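Local structure of ESAT-6-like protein MAB_3112 (Mycobacterium abscessus, 4I0X) at residues 10-15 with 61-66. The protein is of unknown function but, as a secreted WXG100 (ESAT-6-like) protein, pairs with MAB_3113 in the EsxEF complex and is probably a type VII secretion substrate. The protein carries 4 engineered substitutions. Residues are numbered along the deposited sequence; the frame is centred on the assembly and turned at random.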
ATOM      1  N   LYS A  10      -2.610   8.532  15.548  1.00 15.72           N
ATOM      2  CA  LYS A  10      -3.963   8.064  15.248  1.00 16.67           C
ATOM      3  C   LYS A  10      -4.125   7.917  13.760  1.00 13.94           C
ATOM      4  O   LYS A  10      -4.757   6.964  13.273  1.00 17.46           O
ATOM      5  CB  LYS A  10      -5.025   9.014  15.803  1.00 15.78           C
ATOM      6  CG  LYS A  10      -5.040   9.069  17.313  1.00 21.87           C
ATOM      7  CD  LYS A  10      -6.135   9.987  17.842  1.00 32.21           C
ATOM      8  CE  LYS A  10      -7.474   9.284  17.766  1.00 43.62           C
ATOM      9  NZ  LYS A  10      -8.558  10.062  18.404  1.00 48.65           N
ATOM     10  N   PHE A  11      -3.514   8.829  13.021  1.00 14.19           N
ATOM     11  CA  PHE A  11      -3.613   8.777  11.561  1.00 13.91           C
ATOM     12  C   PHE A  11      -2.922   7.527  11.027  1.00 17.69           C
ATOM     13  O   PHE A  11      -3.503   6.758  10.259  1.00 13.61           O
ATOM     14  CB  PHE A  11      -2.991  10.021  10.965  1.00 19.65           C
ATOM     15  CG  PHE A  11      -3.192  10.153   9.479  1.00 22.34           C
ATOM     16  CD1 PHE A  11      -2.472   9.368   8.605  1.00 30.05           C
ATOM     17  CD2 PHE A  11      -4.079  11.077   8.963  1.00 29.86           C
ATOM     18  CE1 PHE A  11      -2.640   9.498   7.223  1.00 33.13           C
ATOM     19  CE2 PHE A  11      -4.254  11.201   7.581  1.00 31.78           C
ATOM     20  CZ  PHE A  11      -3.526  10.408   6.727  1.00 15.83           C
ATOM     21  N   ALA A  12      -1.683   7.308  11.441  1.00 16.11           N
ATOM     22  CA  ALA A  12      -0.940   6.127  11.006  1.00 17.12           C
ATOM     23  C   ALA A  12      -1.671   4.813  11.395  1.00 14.00           C
ATOM     24  O   ALA A  12      -1.740   3.875  10.615  1.00 15.53           O
ATOM     25  CB  ALA A  12       0.450   6.160  11.614  1.00 13.14           C
ATOM     26  N   ALA A  13      -2.199   4.754  12.615  1.00 12.09           N
ATOM     27  CA  ALA A  13      -2.891   3.575  13.091  1.00 14.42           C
ATOM     28  C   ALA A  13      -4.146   3.306  12.270  1.00 15.48           C
ATOM     29  O   ALA A  13      -4.402   2.172  11.871  1.00 11.52           O
ATOM     30  CB  ALA A  13      -3.255   3.721  14.533  1.00 16.76           C
ATOM     31  N   SER A  14      -4.909   4.355  12.002  1.00 13.11           N
ATOM     32  CA  SER A  14      -6.133   4.227  11.198  1.00 15.60           C
ATOM     33  C   SER A  14      -5.823   3.767   9.771  1.00 14.43           C
ATOM     34  O   SER A  14      -6.519   2.906   9.226  1.00 12.32           O
ATOM     35  CB  SER A  14      -6.901   5.557  11.166  1.00 13.12           C
ATOM     36  OG  SER A  14      -8.138   5.403  10.494  1.00 16.45           O
ATOM     37  N   LEU A  15      -4.793   4.349   9.159  1.00 11.88           N
ATOM     38  CA  LEU A  15      -4.424   3.972   7.817  1.00 10.62           C
ATOM     39  C   LEU A  15      -3.981   2.513   7.788  1.00 16.52           C
ATOM     40  O   LEU A  15      -4.313   1.800   6.866  1.00 14.47           O
ATOM     41  CB  LEU A  15      -3.326   4.886   7.291  1.00 13.25           C
ATOM     42  CG  LEU A  15      -2.789   4.551   5.896  1.00 18.57           C
ATOM     43  CD1 LEU A  15      -3.895   4.609   4.825  1.00 18.01           C
ATOM     44  CD2 LEU A  15      -1.648   5.525   5.552  1.00 24.38           C
ATOM     45  N   ASN A  61       3.080  -2.701   8.254  1.00 18.37           N
ATOM     46  CA  ASN A  61       4.020  -2.908   9.347  1.00 19.70           C
ATOM     47  C   ASN A  61       4.752  -1.649   9.759  1.00 16.91           C
ATOM     48  O   ASN A  61       4.989  -1.418  10.948  1.00 16.39           O
ATOM     49  CB  ASN A  61       5.024  -4.001   9.008  1.00 21.08           C
ATOM     50  CG  ASN A  61       4.498  -5.392   9.363  1.00 29.30           C
ATOM     51  OD1 ASN A  61       4.400  -5.753  10.533  1.00 35.64           O
ATOM     52  ND2 ASN A  61       4.149  -6.161   8.359  1.00 41.87           N
ATOM     53  N   ALA A  62       5.119  -0.840   8.780  1.00 16.02           N
ATOM     54  CA  ALA A  62       5.837   0.399   9.072  1.00 16.29           C
ATOM     55  C   ALA A  62       4.905   1.400   9.740  1.00 14.72           C
ATOM     56  O   ALA A  62       5.307   2.075  10.686  1.00 15.54           O
ATOM     57  CB  ALA A  62       6.446   0.989   7.811  1.00 19.03           C
ATOM     58  N   LEU A  63       3.669   1.469   9.269  1.00 13.30           N
ATOM     59  CA  LEU A  63       2.649   2.341   9.863  1.00 12.79           C
ATOM     60  C   LEU A  63       2.329   1.990  11.308  1.00 12.97           C
ATOM     61  O   LEU A  63       2.249   2.845  12.141  1.00 13.37           O
ATOM     62  CB  LEU A  63       1.332   2.327   9.053  1.00 11.52           C
ATOM     63  CG  LEU A  63       1.422   3.050   7.724  1.00 11.47           C
ATOM     64  CD1 LEU A  63       0.243   2.736   6.864  1.00 17.91           C
ATOM     65  CD2 LEU A  63       1.566   4.569   7.910  1.00 15.47           C
ATOM     66  N   THR A  64       2.151   0.723  11.580  1.00 13.05           N
ATOM     67  CA  THR A  64       1.899   0.235  12.906  1.00 13.74           C
ATOM     68  C   THR A  64       3.044   0.525  13.849  1.00 15.15           C
ATOM     69  O   THR A  64       2.826   0.901  14.987  1.00 15.66           O
ATOM     70  CB  THR A  64       1.667  -1.291  12.835  1.00 19.80           C
ATOM     71  OG1 THR A  64       0.446  -1.535  12.109  1.00 25.65           O
ATOM     72  CG2 THR A  64       1.569  -1.873  14.175  1.00 19.52           C
ATOM     73  N   ASP A  65       4.265   0.308  13.384  1.00 16.53           N
ATOM     74  CA  ASP A  65       5.448   0.623  14.178  1.00 22.59           C
ATOM     75  C   ASP A  65       5.494   2.091  14.539  1.00 21.74           C
ATOM     76  O   ASP A  65       5.629   2.421  15.686  1.00 18.65           O
ATOM     77  CB  ASP A  65       6.736   0.246  13.442  1.00 24.24           C
ATOM     78  CG  ASP A  65       6.867  -1.243  13.218  1.00 42.57           C
ATOM     79  OD1 ASP A  65       6.157  -2.020  13.899  1.00 47.70           O
ATOM     80  OD2 ASP A  65       7.687  -1.636  12.356  1.00 54.84           O
ATOM     81  N   ILE A  66       5.400   2.989  13.570  1.00 20.14           N
ATOM     82  CA  ILE A  66       5.539   4.395  13.925  1.00 17.32           C
ATOM     83  C   ILE A  66       4.340   4.822  14.768  1.00 16.49           C
ATOM     84  O   ILE A  66       4.472   5.648  15.645  1.00 17.17           O
ATOM     85  CB  ILE A  66       5.699   5.311  12.665  1.00 20.99           C
ATOM     86  CG1 ILE A  66       6.227   6.703  13.016  1.00 18.40           C
ATOM     87  CG2 ILE A  66       4.386   5.473  11.950  1.00 25.11           C
ATOM     88  CD1 ILE A  66       7.391   6.718  13.916  1.00 26.60           C
TER
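In the helical hairpin of this WXG100 protein, Ala12 and Leu15 of helix 4-32 pack against Leu63 and Ile66 of helix 40-72. The two helix segments run antiparallel at a marked tilt, their N-to-C directions 148° apart, and their axes come within 8.1 Å of each other. The small side chain of Ala12 is consistent with this close approach: its CA lies 5.3 Å from the CA of Leu63, and its CB, directed at the partner helix, sits 3.8 Å from the carbonyl O of Leu63. In return, Leu63 CB lies 3.8 Å from Ala12 O. Leu63 then reaches on to Leu15, with CG anti to its own carbonyl carbon (chi1 -72°). Its branch CD1 meets CD2 of Leu15 at 3.6 Å and also touches CG of that residue, the two leucines crossing at a slant, while Leu63 CD2 lies 4.2 Å from Ala12 CB and also touches Leu15 CD2. Ile66, about one helical turn on from Leu63, brings its CG2 methyl to 4.0 Å from Ala12 CB; because CG1 is anti to the backbone N (chi1 -164°), the rest of the side chain leads away from helix 4-32. Such a two-helix hairpin is the WXG100 fold, and in EsxEF the partner chain MAB_3113 packs beside this contact, Leu37 of that chain touching Leu63 and its Asn33 touching Leu15.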